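Local coordinates for protein toll (Drosophila melanogaster, PDB 4LXR), which serves as the Drosophila receptor for the cleaved cytokine spaetzle C-106, its leucine-rich-repeat ectodomain taking part in innate immune signalling and dorsal-ventral patterning of the embryo, at residues Arg497-Met502 with Leu526-Leu531; Leu449-Arg454 with Asn467-Leu472; Leu543-Leu548 with Leu563-Leu568; Tyr479-Ser484 with His504-Arg509. One frame throughout, in Å; residues are numbered along the deposited sequence. Where two conformers were deposited one is given.

How the contacts relate
From the N terminus, contact 2 comes first: L449-R454 and N467-L472 close a short loop through helix 463-467, from LRR 13 to the start of LRR 14. Contact 4 opens next at Y479-S484, and contact 1 opens at R497-M502 before H504-R509 closes contact 4; L526-L531 then closes contact 1, so these two cross. Contact 3, helix 543-549 against the end of strand 561-564, follows in series. Strands 527-530 and 561-564 are neighbours, with V529 and L531 of contact 1 meeting R564 of contact 3, which joins the preceding repeats to the first LRRCT cap. L472 packs on L498, and the L453 carbonyl meets N480, tying contact 2 to contacts 1 and 4.

Contact 1: residues Arg497-Met502 with Leu526-Leu531; sequences RLHVNM and LVHVDL. With NAG (2-acetamido-2-deoxy-beta-D-glucopyranose), chain F.
L526 meets the segment R497-M502 through a water that links its carbonyl O to L498 N. V527 lies beside L498 and points the same way, its CG1 3.9 Å from L498 CG. At H528 the strands pair in parallel: its N donates to L498 O and its carbonyl O accepts from V500 N at 2.9 Å. H499 and H528 both hold CG anti to the carbonyl carbon (chi1 -76° in H499), which sets their rings side by side, near parallel at 3° but laterally displaced, with little overlap and centroids 4.4 Å apart; H499 NE2 stands over the rim of one H528 face. H499 ND1 donates to R497 O of its own segment, which limits rotation of the ring, and an alanine here would probably cost that H528 face its imidazole neighbour and leave the R497 carbonyl without this donor. The axes of strands 499-501 and 527-530 approach to 4.8 Å and run at 15°, successive parallel rungs on the concave side of the leucine-rich-repeat solenoid. V529 turns to the opposite face from the histidines, where M502 CE reaches its CG1 at 3.9 Å. D530 N donates to V500 O, and its O receives M502 N. D530 OD2 at 2.8 Å accepts from N2 of the N-acetylglucosamine bonded to N501 ND2; N501 OD1 is engaged by T503. L531 CD2 packs 4.0 Å from M502 CB.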
# COMPACT_ATOMS: atom_id res chain seq x y z
N ARG A 497 -15.83 6.47 11.32
CA ARG A 497 -15.58 5.32 10.43
C ARG A 497 -14.37 4.49 10.85
O ARG A 497 -13.52 4.16 10.03
CB ARG A 497 -15.46 5.77 8.97
CG ARG A 497 -16.70 6.50 8.44
CD ARG A 497 -16.87 6.34 6.93
NE ARG A 497 -15.64 6.63 6.19
CZ ARG A 497 -15.29 7.83 5.75
NH1 ARG A 497 -14.15 7.98 5.10
NH2 ARG A 497 -16.07 8.88 5.97
N LEU A 498 -14.34 4.12 12.13
CA LEU A 498 -13.20 3.42 12.69
C LEU A 498 -13.02 2.02 12.11
O LEU A 498 -13.95 1.21 12.10
CB LEU A 498 -13.28 3.35 14.22
CG LEU A 498 -12.10 2.64 14.90
CD1 LEU A 498 -10.75 3.28 14.53
CD2 LEU A 498 -12.29 2.61 16.42
N HIS A 499 -11.81 1.77 11.62
CA HIS A 499 -11.40 0.46 11.17
C HIS A 499 -10.26 -0.06 12.05
O HIS A 499 -9.20 0.57 12.18
CB HIS A 499 -10.96 0.50 9.71
CG HIS A 499 -12.09 0.58 8.74
ND1 HIS A 499 -12.77 1.75 8.48
CD2 HIS A 499 -12.66 -0.36 7.96
CE1 HIS A 499 -13.71 1.53 7.58
NE2 HIS A 499 -13.67 0.25 7.25
N VAL A 500 -10.49 -1.22 12.65
CA VAL A 500 -9.54 -1.85 13.54
C VAL A 500 -9.07 -3.14 12.90
O VAL A 500 -9.89 -3.93 12.44
CB VAL A 500 -10.19 -2.15 14.90
CG1 VAL A 500 -9.18 -2.81 15.85
CG2 VAL A 500 -10.77 -0.88 15.50
N ASN A 501 -7.76 -3.35 12.87
CA ASN A 501 -7.18 -4.57 12.34
C ASN A 501 -6.69 -5.43 13.49
O ASN A 501 -5.78 -5.04 14.20
CB ASN A 501 -6.01 -4.24 11.42
CG ASN A 501 -5.71 -5.35 10.42
OD1 ASN A 501 -5.62 -6.52 10.79
ND2 ASN A 501 -5.56 -4.98 9.15
N MET A 502 -7.29 -6.61 13.67
CA MET A 502 -6.80 -7.53 14.70
C MET A 502 -6.37 -8.85 14.10
O MET A 502 -6.42 -9.89 14.78
CB MET A 502 -7.85 -7.78 15.78
CG MET A 502 -8.29 -6.54 16.52
SD MET A 502 -9.31 -7.06 17.91
CE MET A 502 -10.17 -5.55 18.32
N LEU A 526 -20.69 2.87 13.95
CA LEU A 526 -20.36 1.61 13.29
C LEU A 526 -18.85 1.44 13.14
O LEU A 526 -18.18 2.22 12.45
CB LEU A 526 -21.05 1.49 11.93
CG LEU A 526 -20.67 0.22 11.16
CD1 LEU A 526 -20.93 -1.01 11.99
CD2 LEU A 526 -21.41 0.15 9.84
N VAL A 527 -18.32 0.40 13.78
CA VAL A 527 -16.90 0.10 13.76
C VAL A 527 -16.63 -1.21 13.05
O VAL A 527 -17.23 -2.22 13.38
CB VAL A 527 -16.36 -0.02 15.19
CG1 VAL A 527 -14.84 -0.19 15.18
CG2 VAL A 527 -16.76 1.20 16.01
N HIS A 528 -15.74 -1.20 12.07
CA HIS A 528 -15.31 -2.43 11.40
C HIS A 528 -14.13 -3.04 12.14
O HIS A 528 -13.22 -2.33 12.55
CB HIS A 528 -14.92 -2.17 9.95
CG HIS A 528 -16.03 -1.62 9.10
ND1 HIS A 528 -16.71 -2.39 8.19
CD2 HIS A 528 -16.57 -0.38 9.03
CE1 HIS A 528 -17.63 -1.65 7.59
NE2 HIS A 528 -17.57 -0.43 8.09
N VAL A 529 -14.15 -4.36 12.30
CA VAL A 529 -13.05 -5.07 12.96
C VAL A 529 -12.64 -6.30 12.15
O VAL A 529 -13.45 -7.19 11.92
CB VAL A 529 -13.41 -5.53 14.39
CG1 VAL A 529 -12.19 -6.11 15.07
CG2 VAL A 529 -13.98 -4.37 15.21
N ASP A 530 -11.37 -6.34 11.75
CA ASP A 530 -10.87 -7.47 10.97
C ASP A 530 -10.28 -8.54 11.89
O ASP A 530 -9.25 -8.32 12.52
CB ASP A 530 -9.81 -6.98 9.97
CG ASP A 530 -9.51 -8.01 8.90
OD1 ASP A 530 -9.77 -9.21 9.14
OD2 ASP A 530 -9.02 -7.62 7.82
N LEU A 531 -10.93 -9.70 11.94
CA LEU A 531 -10.52 -10.79 12.83
C LEU A 531 -9.86 -11.95 12.10
O LEU A 531 -9.63 -13.01 12.70
CB LEU A 531 -11.72 -11.30 13.62
CG LEU A 531 -12.38 -10.30 14.57
CD1 LEU A 531 -13.60 -10.94 15.26
CD2 LEU A 531 -11.36 -9.79 15.58
C1 NAG F . -5.47 -6.09 8.22
C2 NAG F . -6.13 -5.76 6.87
C3 NAG F . -6.01 -6.94 5.90
C4 NAG F . -4.59 -7.49 5.86
C5 NAG F . -4.09 -7.73 7.28
C6 NAG F . -2.67 -8.24 7.35
C7 NAG F . -8.06 -4.26 6.61
C8 NAG F . -7.14 -3.34 5.86
N2 NAG F . -7.52 -5.39 7.06
O3 NAG F . -6.40 -6.50 4.61
O4 NAG F . -4.56 -8.77 5.22
O5 NAG F . -4.14 -6.51 8.02
O6 NAG F . -1.76 -7.27 6.85
O7 NAG F . -9.24 -3.99 6.79
O HOH W 1 -16.65 4.01 13.42

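Contact 2: residues Leu449-Arg454 with Asn467-Leu472; sequences LTLNLR and NTMLQL. With NAG (2-acetamido-2-deoxy-beta-D-glucopyranose), chain F.
L449 and L472 bring their CA atoms to 4.3 Å, yet no hydrogen bond joins L449-R454 to N467-L472: the contact is made of aliphatic carbon against backbone and side chain. L449 CD2 lies 3.3 Å from Q471 O and 3.9 Å from Q471 CB, the two side chains running alongside each other. From the other segment, L472 turns its CG away from its own backbone N (chi1 -157°), and its CD1 comes 3.6 Å from L449 O and 4.2 Å from L451 CB. Deeper in, L451 CD2 approaches M469 CE at 4.4 Å. A type I turn from M469 to L472 brings the chain back from helix 463-467 to strand 474-476, so M469 points to strand 450-452 and L472 reaches it with CD1. W465 of that helix also packs on L451, as expected for a leucine-rich-repeat core filled from strand and convex side alike. At the far end of the strand, N452 OD1 accepts R454 N at 3.1 Å in an Asx turn, and R454 NH1 forms a salt bridge with D476. Cohesion across this contact thus comes from van der Waals packing of leucine methyls on backbone and side chains, partly buried, while R454 is paired within its own segment and with the next repeat.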
# COMPACT_ATOMS: atom_id res chain seq x y z
N LEU A 449 -6.19 10.32 15.03
CA LEU A 449 -6.88 9.75 13.87
C LEU A 449 -6.32 8.39 13.47
O LEU A 449 -7.06 7.46 13.17
CB LEU A 449 -6.81 10.72 12.68
CG LEU A 449 -7.47 12.10 12.88
CD1 LEU A 449 -7.38 13.00 11.67
CD2 LEU A 449 -8.94 11.95 13.33
N THR A 450 -5.00 8.28 13.44
CA THR A 450 -4.34 7.03 13.10
C THR A 450 -3.48 6.58 14.26
O THR A 450 -2.59 7.31 14.73
CB THR A 450 -3.42 7.18 11.89
OG1 THR A 450 -4.16 7.67 10.76
CG2 THR A 450 -2.78 5.84 11.54
N LEU A 451 -3.74 5.37 14.73
CA LEU A 451 -2.85 4.72 15.69
C LEU A 451 -2.43 3.39 15.09
O LEU A 451 -3.20 2.42 15.09
CB LEU A 451 -3.55 4.52 17.03
CG LEU A 451 -2.71 3.85 18.13
CD1 LEU A 451 -1.33 4.52 18.25
CD2 LEU A 451 -3.45 3.87 19.47
N ASN A 452 -1.21 3.34 14.58
CA ASN A 452 -0.69 2.13 13.98
C ASN A 452 0.32 1.46 14.91
O ASN A 452 1.43 1.96 15.08
CB ASN A 452 -0.07 2.47 12.63
CG ASN A 452 0.51 1.27 11.93
OD1 ASN A 452 0.38 0.14 12.39
ND2 ASN A 452 1.15 1.51 10.79
N LEU A 453 -0.10 0.34 15.50
CA LEU A 453 0.71 -0.42 16.44
C LEU A 453 0.97 -1.83 15.92
O LEU A 453 1.26 -2.75 16.68
CB LEU A 453 0.02 -0.53 17.79
CG LEU A 453 -0.08 0.77 18.57
CD1 LEU A 453 -1.03 0.57 19.74
CD2 LEU A 453 1.31 1.19 19.05
N ARG A 454 0.86 -1.98 14.61
CA ARG A 454 1.09 -3.25 13.94
C ARG A 454 2.44 -3.86 14.32
O ARG A 454 3.46 -3.16 14.35
CB ARG A 454 1.04 -2.96 12.45
CG ARG A 454 1.64 -3.97 11.53
CD ARG A 454 1.34 -3.50 10.11
NE ARG A 454 0.96 -4.60 9.24
CZ ARG A 454 -0.26 -4.81 8.77
NH1 ARG A 454 -1.26 -3.98 9.07
NH2 ARG A 454 -0.49 -5.85 8.00
N ASN A 467 -12.76 4.66 24.33
CA ASN A 467 -13.64 5.63 24.97
C ASN A 467 -13.16 7.07 24.95
O ASN A 467 -13.94 7.99 25.18
CB ASN A 467 -13.93 5.20 26.41
CG ASN A 467 -14.62 3.86 26.48
OD1 ASN A 467 -15.58 3.60 25.76
ND2 ASN A 467 -14.12 2.99 27.36
N THR A 468 -11.87 7.27 24.66
CA THR A 468 -11.32 8.62 24.70
C THR A 468 -11.06 9.13 23.29
O THR A 468 -11.22 10.30 23.00
CB THR A 468 -10.02 8.67 25.54
OG1 THR A 468 -10.28 8.13 26.85
CG2 THR A 468 -9.53 10.10 25.68
N MET A 469 -10.65 8.23 22.39
CA MET A 469 -10.37 8.62 21.02
C MET A 469 -11.62 8.54 20.18
O MET A 469 -11.86 7.54 19.48
CB MET A 469 -9.27 7.73 20.44
CG MET A 469 -8.00 7.80 21.24
SD MET A 469 -6.72 6.73 20.59
CE MET A 469 -5.39 7.08 21.75
N LEU A 470 -12.42 9.60 20.23
CA LEU A 470 -13.73 9.59 19.61
C LEU A 470 -13.65 9.90 18.12
O LEU A 470 -14.65 9.79 17.40
CB LEU A 470 -14.65 10.58 20.32
CG LEU A 470 -15.58 10.00 21.39
CD1 LEU A 470 -14.95 8.83 22.13
CD2 LEU A 470 -15.98 11.09 22.38
N GLN A 471 -12.46 10.26 17.66
CA GLN A 471 -12.26 10.60 16.25
C GLN A 471 -11.40 9.56 15.52
O GLN A 471 -11.12 9.71 14.34
CB GLN A 471 -11.64 12.00 16.12
CG GLN A 471 -12.48 13.13 16.70
CD GLN A 471 -13.67 13.47 15.84
OE1 GLN A 471 -13.54 13.72 14.64
NE2 GLN A 471 -14.86 13.48 16.44
N LEU A 472 -10.99 8.50 16.23
CA LEU A 472 -10.09 7.50 15.67
C LEU A 472 -10.62 6.88 14.38
O LEU A 472 -11.76 6.42 14.33
CB LEU A 472 -9.78 6.40 16.70
CG LEU A 472 -8.49 5.60 16.51
CD1 LEU A 472 -7.27 6.51 16.62
CD2 LEU A 472 -8.40 4.47 17.53
C1 NAG F . -5.47 -6.09 8.22
C2 NAG F . -6.13 -5.76 6.87
C3 NAG F . -6.01 -6.94 5.90
C4 NAG F . -4.59 -7.49 5.86
C5 NAG F . -4.09 -7.73 7.28
C6 NAG F . -2.67 -8.24 7.35
C7 NAG F . -8.06 -4.26 6.61
C8 NAG F . -7.14 -3.34 5.86
N2 NAG F . -7.52 -5.39 7.06
O3 NAG F . -6.40 -6.50 4.61
O4 NAG F . -4.56 -8.77 5.22
O5 NAG F . -4.14 -6.51 8.02
O6 NAG F . -1.76 -7.27 6.85
O7 NAG F . -9.24 -3.99 6.79

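Contact 3: residues Leu543-Leu548 with Leu563-Leu568; sequences LWFIQL and LRTDRL. With NAG (2-acetamido-2-deoxy-beta-D-glucopyranose), chain B.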
# COMPACT_ATOMS: atom_id res chain seq x y z
N LEU A 543 -19.69 -20.40 20.90
CA LEU A 543 -21.02 -20.65 20.34
C LEU A 543 -21.71 -19.38 19.85
O LEU A 543 -22.13 -19.30 18.70
CB LEU A 543 -21.92 -21.36 21.36
CG LEU A 543 -23.41 -21.37 21.00
CD1 LEU A 543 -23.67 -22.16 19.72
CD2 LEU A 543 -24.25 -21.92 22.15
N TRP A 544 -21.82 -18.39 20.72
CA TRP A 544 -22.60 -17.21 20.39
C TRP A 544 -21.92 -16.32 19.37
O TRP A 544 -22.59 -15.66 18.58
CB TRP A 544 -23.04 -16.46 21.66
CG TRP A 544 -24.02 -17.28 22.43
CD1 TRP A 544 -23.82 -17.90 23.63
CD2 TRP A 544 -25.35 -17.63 22.01
NE1 TRP A 544 -24.96 -18.60 24.00
CE2 TRP A 544 -25.91 -18.45 23.02
CE3 TRP A 544 -26.13 -17.32 20.89
CZ2 TRP A 544 -27.21 -18.96 22.94
CZ3 TRP A 544 -27.43 -17.83 20.81
CH2 TRP A 544 -27.95 -18.64 21.83
N PHE A 545 -20.59 -16.32 19.38
CA PHE A 545 -19.82 -15.70 18.31
C PHE A 545 -20.16 -16.33 16.97
O PHE A 545 -20.43 -15.63 16.00
CB PHE A 545 -18.31 -15.83 18.56
CG PHE A 545 -17.47 -15.44 17.38
CD1 PHE A 545 -17.36 -14.10 17.00
CD2 PHE A 545 -16.79 -16.40 16.63
CE1 PHE A 545 -16.58 -13.72 15.91
CE2 PHE A 545 -16.01 -16.02 15.53
CZ PHE A 545 -15.91 -14.68 15.17
N ILE A 546 -20.13 -17.65 16.91
CA ILE A 546 -20.51 -18.35 15.68
C ILE A 546 -21.94 -18.00 15.26
O ILE A 546 -22.20 -17.74 14.08
CB ILE A 546 -20.35 -19.88 15.82
CG1 ILE A 546 -18.87 -20.22 15.99
CG2 ILE A 546 -20.91 -20.58 14.60
CD1 ILE A 546 -18.02 -19.70 14.88
N GLN A 547 -22.87 -17.97 16.21
CA GLN A 547 -24.24 -17.59 15.89
C GLN A 547 -24.30 -16.13 15.41
O GLN A 547 -25.08 -15.80 14.52
CB GLN A 547 -25.19 -17.80 17.09
CG GLN A 547 -25.25 -19.22 17.65
CD GLN A 547 -25.99 -20.20 16.75
OE1 GLN A 547 -25.65 -20.35 15.57
NE2 GLN A 547 -27.00 -20.87 17.30
N LEU A 548 -23.48 -15.27 16.01
CA LEU A 548 -23.37 -13.87 15.60
C LEU A 548 -22.89 -13.77 14.16
O LEU A 548 -23.46 -13.04 13.35
CB LEU A 548 -22.41 -13.10 16.53
CG LEU A 548 -22.19 -11.59 16.40
CD1 LEU A 548 -21.14 -11.23 15.35
CD2 LEU A 548 -23.49 -10.88 16.09
N LEU A 563 -17.91 -7.29 11.89
CA LEU A 563 -16.71 -8.11 11.97
C LEU A 563 -16.41 -8.76 10.63
O LEU A 563 -17.31 -9.27 9.96
CB LEU A 563 -16.89 -9.20 13.02
CG LEU A 563 -17.45 -8.72 14.36
CD1 LEU A 563 -17.70 -9.91 15.27
CD2 LEU A 563 -16.48 -7.75 14.99
N ARG A 564 -15.13 -8.73 10.24
CA ARG A 564 -14.68 -9.42 9.04
C ARG A 564 -14.06 -10.74 9.46
O ARG A 564 -13.05 -10.78 10.16
CB ARG A 564 -13.67 -8.58 8.27
CG ARG A 564 -12.99 -9.31 7.13
CD ARG A 564 -12.41 -8.32 6.14
NE ARG A 564 -11.11 -8.76 5.62
CZ ARG A 564 -10.52 -8.26 4.55
NH1 ARG A 564 -11.12 -7.29 3.85
NH2 ARG A 564 -9.34 -8.72 4.16
N THR A 565 -14.69 -11.82 9.03
CA THR A 565 -14.34 -13.16 9.48
C THR A 565 -14.19 -14.14 8.33
O THR A 565 -14.03 -15.34 8.55
CB THR A 565 -15.40 -13.71 10.43
OG1 THR A 565 -16.69 -13.61 9.80
CG2 THR A 565 -15.43 -12.90 11.71
N ASP A 566 -14.25 -13.63 7.10
CA ASP A 566 -14.24 -14.47 5.90
C ASP A 566 -13.00 -15.36 5.82
O ASP A 566 -13.03 -16.41 5.18
CB ASP A 566 -14.38 -13.62 4.64
CG ASP A 566 -13.09 -12.90 4.27
OD1 ASP A 566 -12.66 -12.01 5.03
OD2 ASP A 566 -12.52 -13.22 3.20
N ARG A 567 -11.92 -14.93 6.45
CA ARG A 567 -10.71 -15.75 6.52
C ARG A 567 -10.30 -16.02 7.97
O ARG A 567 -9.11 -16.15 8.28
CB ARG A 567 -9.58 -15.13 5.70
CG ARG A 567 -9.75 -15.38 4.20
CD ARG A 567 -8.92 -14.45 3.33
NE ARG A 567 -7.50 -14.54 3.64
CZ ARG A 567 -6.80 -13.58 4.23
NH1 ARG A 567 -7.39 -12.44 4.56
NH2 ARG A 567 -5.51 -13.75 4.48
N LEU A 568 -11.30 -16.10 8.85
CA LEU A 568 -11.11 -16.58 10.21
C LEU A 568 -11.43 -18.07 10.27
O LEU A 568 -12.57 -18.50 10.03
CB LEU A 568 -11.98 -15.81 11.21
CG LEU A 568 -11.91 -16.31 12.65
CD1 LEU A 568 -10.46 -16.34 13.14
CD2 LEU A 568 -12.77 -15.45 13.56
C1 NAG B . -4.52 -8.80 3.79
C2 NAG B . -3.97 -10.17 3.41
C3 NAG B . -3.94 -10.33 1.89
C4 NAG B . -5.30 -10.02 1.28
C5 NAG B . -5.84 -8.68 1.79
C6 NAG B . -7.27 -8.42 1.37
C7 NAG B . -2.39 -11.07 5.07
C8 NAG B . -0.94 -11.19 5.46
N2 NAG B . -2.63 -10.38 3.95
O3 NAG B . -3.54 -11.66 1.56
O4 NAG B . -5.16 -9.93 -0.14
O5 NAG B . -5.81 -8.64 3.22
O6 NAG B . -7.90 -7.48 2.23
O7 NAG B . -3.29 -11.55 5.76
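Apolar packing carries the contact between F545 of the helix and L563, T565 and L568. F545 CG lies opposite its backbone N (chi1 169°), which carries the ring out from the helix to the other segment. Its CZ is 3.6 Å from L568 CD2 and 3.9 Å from T565 CG2, while L563 CD1 sits at the ring's edge, near its plane, 4.0 Å from CE1. L548 crosses L563 at about a right angle, their CD1 atoms 3.7 Å apart. L536 also packs on F545 and L568. Polar interactions belong to the far side of L563-L568: R564 NH2 donates to O6 of an N-acetylglucosamine at 2.7 Å, nearly straight at 166°, and R567 NH2 makes a weak bond to O7 of the same sugar and a salt bridge to D533. A helix laid over the last strand of the first solenoid, 561-564, with aromatic and leucine side chains between them, is characteristic of an LRRCT cap, here the first of two in this chain.

Contact 4: residues Tyr479-Ser484 with His504-Arg509; sequences YNNISS and HNKIRR. With NAG (2-acetamido-2-deoxy-beta-D-glucopyranose), chain M; NAG (2-acetamido-2-deoxy-beta-D-glucopyranose), chain B; NAG (2-acetamido-2-deoxy-beta-D-glucopyranose), chain E.
Y479 and H504, each with CG anti to the carbonyl carbon (chi1 -71° in Y479), form an offset stack, ring centroids 4.4 Å apart and planes at 11°, H504 CB lying over the centre of the tyrosine face. Methyl carbon C8 of an N-acetylglucosamine covers the opposite face, and H504 NE2 donates to O7 of a second sugar at 3.2 Å. An alanine in place of Y479 would probably open a gap between that methyl and H504, whose imidazole would lose its stacking partner. N505 OD1 accepts I482 N at 3.0 Å on a lone pair in its carbonyl plane, and N505 ND2 is satisfied by the carbonyls of L477 and T503. N480 is spent likewise, ND2 on L477 and L453 and OD1 on I458 N. I482 O accepts K506 N at 2.8 Å, and S483 O takes R508 N from well above its carbonyl plane. N481 ND2 carries a sugar covalently, its OD1 3.4 Å from K506 CG. N480 and N505, both buried and in adjacent repeats, belong to the asparagine stack of leucine-rich repeats; N481 does not. Both segments leave concave strands 474-476 and 499-501 and lead into strands 484-485 and 509-510, their end-to-end directions 5° apart.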
# COMPACT_ATOMS: atom_id res chain seq x y z
N TYR A 479 -0.71 -8.46 14.06
CA TYR A 479 0.59 -9.07 14.37
C TYR A 479 1.03 -8.72 15.79
O TYR A 479 2.22 -8.59 16.07
CB TYR A 479 1.66 -8.65 13.34
CG TYR A 479 1.48 -9.27 11.97
CD1 TYR A 479 1.96 -10.55 11.70
CD2 TYR A 479 0.84 -8.58 10.95
CE1 TYR A 479 1.80 -11.12 10.45
CE2 TYR A 479 0.68 -9.14 9.69
CZ TYR A 479 1.17 -10.41 9.44
OH TYR A 479 1.01 -10.98 8.20
N ASN A 480 0.05 -8.55 16.66
CA ASN A 480 0.33 -8.39 18.08
C ASN A 480 0.05 -9.68 18.85
O ASN A 480 0.12 -10.77 18.27
CB ASN A 480 -0.42 -7.18 18.65
CG ASN A 480 0.29 -5.88 18.33
OD1 ASN A 480 1.15 -5.45 19.08
ND2 ASN A 480 -0.06 -5.25 17.21
N ASN A 481 -0.24 -9.58 20.15
CA ASN A 481 -0.31 -10.78 20.98
C ASN A 481 -1.61 -10.92 21.76
O ASN A 481 -1.65 -11.55 22.82
CB ASN A 481 0.89 -10.84 21.93
CG ASN A 481 1.75 -12.08 21.72
OD1 ASN A 481 1.41 -13.17 22.19
ND2 ASN A 481 2.87 -11.92 21.02
N ILE A 482 -2.68 -10.30 21.25
CA ILE A 482 -4.00 -10.42 21.86
C ILE A 482 -4.40 -11.90 21.82
O ILE A 482 -4.26 -12.55 20.79
CB ILE A 482 -5.01 -9.55 21.13
CG1 ILE A 482 -4.52 -8.08 21.13
CG2 ILE A 482 -6.42 -9.69 21.73
CD1 ILE A 482 -5.31 -7.17 20.20
N SER A 483 -4.85 -12.45 22.94
CA SER A 483 -5.13 -13.89 22.98
C SER A 483 -6.62 -14.24 23.09
O SER A 483 -7.00 -15.40 22.91
CB SER A 483 -4.32 -14.57 24.09
OG SER A 483 -4.67 -14.03 25.35
N SER A 484 -7.47 -13.26 23.37
CA SER A 484 -8.90 -13.53 23.46
C SER A 484 -9.72 -12.24 23.40
O SER A 484 -9.21 -11.16 23.71
CB SER A 484 -9.24 -14.29 24.75
OG SER A 484 -9.04 -13.47 25.88
N HIS A 504 -3.84 -11.74 12.58
CA HIS A 504 -2.54 -12.30 12.94
C HIS A 504 -2.14 -12.05 14.39
O HIS A 504 -0.97 -11.88 14.69
CB HIS A 504 -1.45 -11.81 11.98
CG HIS A 504 -1.61 -12.31 10.58
ND1 HIS A 504 -0.99 -13.44 10.12
CD2 HIS A 504 -2.35 -11.84 9.55
CE1 HIS A 504 -1.32 -13.64 8.86
NE2 HIS A 504 -2.16 -12.69 8.49
N ASN A 505 -3.13 -12.03 15.27
CA ASN A 505 -2.85 -12.04 16.69
C ASN A 505 -2.82 -13.47 17.22
O ASN A 505 -2.55 -14.41 16.46
CB ASN A 505 -3.85 -11.15 17.44
CG ASN A 505 -3.41 -9.68 17.47
OD1 ASN A 505 -2.96 -9.18 18.50
ND2 ASN A 505 -3.52 -9.01 16.33
N LYS A 506 -3.07 -13.64 18.52
CA LYS A 506 -3.04 -14.97 19.14
C LYS A 506 -4.43 -15.33 19.66
O LYS A 506 -4.57 -16.04 20.66
CB LYS A 506 -2.03 -15.00 20.28
CG LYS A 506 -0.58 -14.66 19.86
CD LYS A 506 0.03 -15.78 19.03
CE LYS A 506 1.55 -15.66 18.93
NZ LYS A 506 2.01 -14.99 17.67
N ILE A 507 -5.46 -14.82 18.98
CA ILE A 507 -6.85 -14.92 19.43
C ILE A 507 -7.36 -16.35 19.33
O ILE A 507 -7.72 -16.82 18.26
CB ILE A 507 -7.75 -13.96 18.62
CG1 ILE A 507 -7.31 -12.51 18.87
CG2 ILE A 507 -9.22 -14.15 18.98
CD1 ILE A 507 -7.92 -11.48 17.91
N ARG A 508 -7.40 -17.04 20.47
CA ARG A 508 -7.85 -18.44 20.50
C ARG A 508 -9.31 -18.58 20.91
O ARG A 508 -10.02 -19.45 20.39
CB ARG A 508 -6.92 -19.28 21.38
CG ARG A 508 -5.56 -19.47 20.72
CD ARG A 508 -4.62 -20.37 21.50
NE ARG A 508 -3.39 -20.60 20.73
CZ ARG A 508 -2.36 -19.76 20.70
NH1 ARG A 508 -2.40 -18.63 21.39
NH2 ARG A 508 -1.30 -20.05 19.97
N ARG A 509 -9.76 -17.72 21.81
CA ARG A 509 -11.18 -17.67 22.14
C ARG A 509 -11.78 -16.30 21.86
O ARG A 509 -11.12 -15.27 22.00
CB ARG A 509 -11.44 -18.06 23.60
CG ARG A 509 -12.93 -18.12 23.98
CD ARG A 509 -13.09 -18.64 25.39
NE ARG A 509 -12.46 -19.95 25.50
CZ ARG A 509 -12.14 -20.53 26.65
NH1 ARG A 509 -12.38 -19.90 27.79
NH2 ARG A 509 -11.58 -21.72 26.66
C1 NAG M . 4.03 -12.41 21.73
C2 NAG M . 5.30 -13.07 21.14
C3 NAG M . 6.58 -12.61 21.86
C4 NAG M . 6.43 -12.63 23.38
C5 NAG M . 5.06 -12.12 23.83
C6 NAG M . 5.14 -11.08 24.92
C7 NAG M . 5.32 -15.26 20.04
C8 NAG M . 5.18 -16.75 20.22
N2 NAG M . 5.19 -14.52 21.14
O3 NAG M . 6.97 -11.31 21.41
O4 NAG M . 6.64 -13.95 23.88
O5 NAG M . 4.41 -11.49 22.72
O6 NAG M . 3.87 -10.88 25.53
O7 NAG M . 5.55 -14.76 18.94
C1 NAG B . -4.52 -8.80 3.79
C2 NAG B . -3.97 -10.17 3.41
C3 NAG B . -3.94 -10.33 1.89
C4 NAG B . -5.30 -10.02 1.28
C5 NAG B . -5.84 -8.68 1.79
C6 NAG B . -7.27 -8.42 1.37
C7 NAG B . -2.39 -11.07 5.07
C8 NAG B . -0.94 -11.19 5.46
N2 NAG B . -2.63 -10.38 3.95
O3 NAG B . -3.54 -11.66 1.56
O4 NAG B . -5.16 -9.93 -0.14
O5 NAG B . -5.81 -8.64 3.22
O6 NAG B . -7.90 -7.48 2.23
O7 NAG B . -3.29 -11.55 5.76
C1 NAG E . 7.74 -7.51 12.68
C2 NAG E . 7.89 -7.95 11.22
C3 NAG E . 9.25 -8.62 10.99
C4 NAG E . 10.38 -7.73 11.50
C5 NAG E . 10.12 -7.38 12.96
C6 NAG E . 11.17 -6.48 13.56
C7 NAG E . 5.77 -8.48 10.09
C8 NAG E . 4.76 -9.55 9.78
N2 NAG E . 6.82 -8.86 10.83
O3 NAG E . 9.39 -8.89 9.61
O4 NAG E . 11.62 -8.43 11.43
O5 NAG E . 8.87 -6.68 13.06
O6 NAG E . 11.24 -5.23 12.89
O7 NAG E . 5.63 -7.33 9.69